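Local coordinates for protein PrgB (Enterococcus faecalis, PDB 6EVU) that promotes cell aggregation, biofilm formation and conjugation through DNA binding and compaction, and is represented here by its adhesin domain, at residues P109-T115 with K128-E134. Residues are numbered along the deposited sequence; the frame is centred on the assembly and turned at random.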
loop_
_atom_site.group_PDB
_atom_site.type_symbol
_atom_site.label_atom_id
_atom_site.label_comp_id
_atom_site.label_asym_id
_atom_site.label_seq_id
_atom_site.Cartn_x
_atom_site.Cartn_y
_atom_site.Cartn_z
ATOM N N PRO A 109 9.723 14.179 0.417
ATOM C CA PRO A 109 9.087 13.177 1.288
ATOM C C PRO A 109 8.185 13.851 2.307
ATOM O O PRO A 109 8.478 14.943 2.785
ATOM C CB PRO A 109 10.268 12.467 1.969
ATOM C CG PRO A 109 11.460 13.374 1.730
ATOM C CD PRO A 109 11.198 14.216 0.533
ATOM N N VAL A 110 7.038 13.223 2.566
ATOM C CA VAL A 110 6.026 13.778 3.460
ATOM C C VAL A 110 5.986 12.893 4.691
ATOM O O VAL A 110 5.804 11.665 4.592
ATOM C CB VAL A 110 4.664 13.824 2.758
ATOM C CG1 VAL A 110 3.593 14.210 3.769
ATOM C CG2 VAL A 110 4.799 14.803 1.572
ATOM N N THR A 111 6.186 13.481 5.859
ATOM C CA THR A 111 6.186 12.678 7.094
ATOM C C THR A 111 4.842 12.857 7.783
ATOM O O THR A 111 4.497 13.976 8.181
ATOM C CB THR A 111 7.330 13.105 8.025
ATOM O OG1 THR A 111 8.604 12.977 7.345
ATOM C CG2 THR A 111 7.337 12.314 9.350
ATOM N N VAL A 112 4.099 11.741 7.947
ATOM C CA VAL A 112 2.832 11.710 8.683
ATOM C C VAL A 112 3.108 11.105 10.056
ATOM O O VAL A 112 3.508 9.948 10.160
ATOM C CB VAL A 112 1.794 10.866 7.917
ATOM C CG1 VAL A 112 0.447 10.781 8.706
ATOM C CG2 VAL A 112 1.628 11.350 6.469
ATOM N N THR A 113 2.865 11.856 11.118
ATOM C CA THR A 113 3.107 11.359 12.468
ATOM C C THR A 113 1.788 10.973 13.133
ATOM O O THR A 113 0.841 11.754 13.146
ATOM C CB THR A 113 3.817 12.433 13.288
ATOM O OG1 THR A 113 5.081 12.738 12.665
ATOM C CG2 THR A 113 4.066 11.943 14.700
ATOM N N TYR A 114 1.736 9.771 13.678
ATOM C CA TYR A 114 0.626 9.330 14.521
ATOM C C TYR A 114 1.059 9.376 15.971
ATOM O O TYR A 114 2.162 8.921 16.315
ATOM C CB TYR A 114 0.194 7.898 14.187
ATOM C CG TYR A 114 -0.417 7.762 12.799
ATOM C CD1 TYR A 114 -1.781 7.932 12.646
ATOM C CD2 TYR A 114 0.355 7.403 11.697
ATOM C CE1 TYR A 114 -2.371 7.831 11.405
ATOM C CE2 TYR A 114 -0.221 7.273 10.429
ATOM C CZ TYR A 114 -1.594 7.503 10.287
ATOM O OH TYR A 114 -2.248 7.388 9.069
ATOM N N THR A 115 0.170 9.879 16.849
ATOM C CA THR A 115 0.375 9.720 18.285
ATOM C C THR A 115 -0.818 8.988 18.886
ATOM O O THR A 115 -1.808 8.694 18.205
ATOM C CB THR A 115 0.550 11.074 18.981
ATOM O OG1 THR A 115 -0.591 11.882 18.670
ATOM C CG2 THR A 115 1.779 11.766 18.453
ATOM N N LYS A 128 3.805 5.950 19.222
ATOM C CA LYS A 128 3.871 6.952 18.161
ATOM C C LYS A 128 4.523 6.280 16.955
ATOM O O LYS A 128 5.337 5.359 17.124
ATOM C CB LYS A 128 4.715 8.154 18.647
ATOM C CG LYS A 128 5.228 9.153 17.587
ATOM C CD LYS A 128 5.903 10.370 18.226
ATOM C CE LYS A 128 7.258 10.734 17.589
ATOM N NZ LYS A 128 7.699 12.118 17.976
ATOM N N ALA A 129 4.191 6.758 15.756
ATOM C CA ALA A 129 4.842 6.288 14.532
ATOM C C ALA A 129 4.942 7.413 13.506
ATOM O O ALA A 129 4.119 8.315 13.471
ATOM C CB ALA A 129 4.078 5.089 13.937
ATOM N N GLU A 130 5.998 7.361 12.698
ATOM C CA GLU A 130 6.189 8.241 11.544
ATOM C C GLU A 130 6.092 7.414 10.287
ATOM O O GLU A 130 6.845 6.454 10.125
ATOM C CB GLU A 130 7.558 8.915 11.601
ATOM C CG GLU A 130 7.597 9.991 12.665
ATOM C CD GLU A 130 8.985 10.587 12.882
ATOM O OE1 GLU A 130 9.972 10.018 12.367
ATOM O OE2 GLU A 130 9.097 11.617 13.597
ATOM N N PHE A 131 5.120 7.745 9.422
ATOM C CA PHE A 131 5.007 7.133 8.097
ATOM C C PHE A 131 5.511 8.155 7.082
ATOM O O PHE A 131 4.894 9.202 6.925
ATOM C CB PHE A 131 3.534 6.821 7.832
ATOM C CG PHE A 131 3.008 5.601 8.563
ATOM C CD1 PHE A 131 3.119 5.449 9.948
ATOM C CD2 PHE A 131 2.411 4.585 7.810
ATOM C CE1 PHE A 131 2.633 4.270 10.575
ATOM C CE2 PHE A 131 1.952 3.401 8.447
ATOM C CZ PHE A 131 2.037 3.297 9.807
ATOM N N VAL A 132 6.612 7.863 6.393
ATOM C CA VAL A 132 7.197 8.775 5.412
ATOM C C VAL A 132 6.907 8.263 4.023
ATOM O O VAL A 132 7.311 7.150 3.646
ATOM C CB VAL A 132 8.707 8.925 5.618
ATOM C CG1 VAL A 132 9.294 9.859 4.531
ATOM C CG2 VAL A 132 8.950 9.408 7.072
ATOM N N TYR A 133 6.175 9.079 3.262
ATOM C CA TYR A 133 5.757 8.785 1.888
ATOM C C TYR A 133 6.572 9.614 0.918
ATOM O O TYR A 133 6.695 10.811 1.101
ATOM C CB TYR A 133 4.293 9.166 1.713
ATOM C CG TYR A 133 3.381 8.361 2.593
ATOM C CD1 TYR A 133 3.048 8.779 3.902
ATOM C CD2 TYR A 133 2.774 7.198 2.073
ATOM C CE1 TYR A 133 2.128 8.010 4.679
ATOM C CE2 TYR A 133 1.907 6.456 2.865
ATOM C CZ TYR A 133 1.601 6.880 4.127
ATOM O OH TYR A 133 0.743 6.218 4.962
ATOM N N GLU A 134 7.106 8.964 -0.121
ATOM C CA GLU A 134 7.845 9.685 -1.128
ATOM C C GLU A 134 7.399 9.195 -2.485
ATOM O O GLU A 134 7.547 8.009 -2.796
ATOM C CB GLU A 134 9.362 9.518 -0.942
ATOM C CG GLU A 134 10.080 10.444 -1.871
ATOM C CD GLU A 134 11.565 10.556 -1.598
ATOM O OE1 GLU A 134 12.084 10.078 -0.532
ATOM O OE2 GLU A 134 12.238 11.158 -2.494
HETATM O O HOH W 1 7.201 13.476 14.106
HETATM O O HOH W 2 -1.025 7.563 6.597
#
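Tyr114 brings the CD2–CE2 edge of its ring over one face of Phe131, a T-shaped pair with planes at 76° and centroids 5.3 Å apart; CE2 lies off-centre, 3.8 Å from Phe131 CD1. With chi1 near -66° and -76°, each ring leans back beside its own backbone N, which brings these diagonal neighbours together. Tyr suits this place because its hydroxyl hydrogen-bonds Ser150 O and accepts a hydrogen bond from a water that also joins Tyr133 OH, giving polar ends partners inside a buried layer. Between the tyrosines Val112, whose beta-branching favours extended chain, packs its CG2 methyl obliquely against Tyr133 CE1 at 3.8 Å. The backbones form an antiparallel ladder in the GbpC-family adhesin domain, with strand 42-47 continuing the sheet beyond 110-115 and strand 169-179 beyond 128-134. Paired N-H···O=C bonds link Val110 with Tyr133, Val112 with Phe131 and Tyr114 with Ala129. On the other, partly exposed face, Thr111 and Val132 are likewise beta-branched, and Thr111 OG1 meets Val132 CG2 at 3.6 Å. Thr113 and Glu130 run side by side there, their polar ends joined by a water that lies 2.7 Å from Thr113 OG1 and donates to Glu130 OE2, also at 2.7 Å.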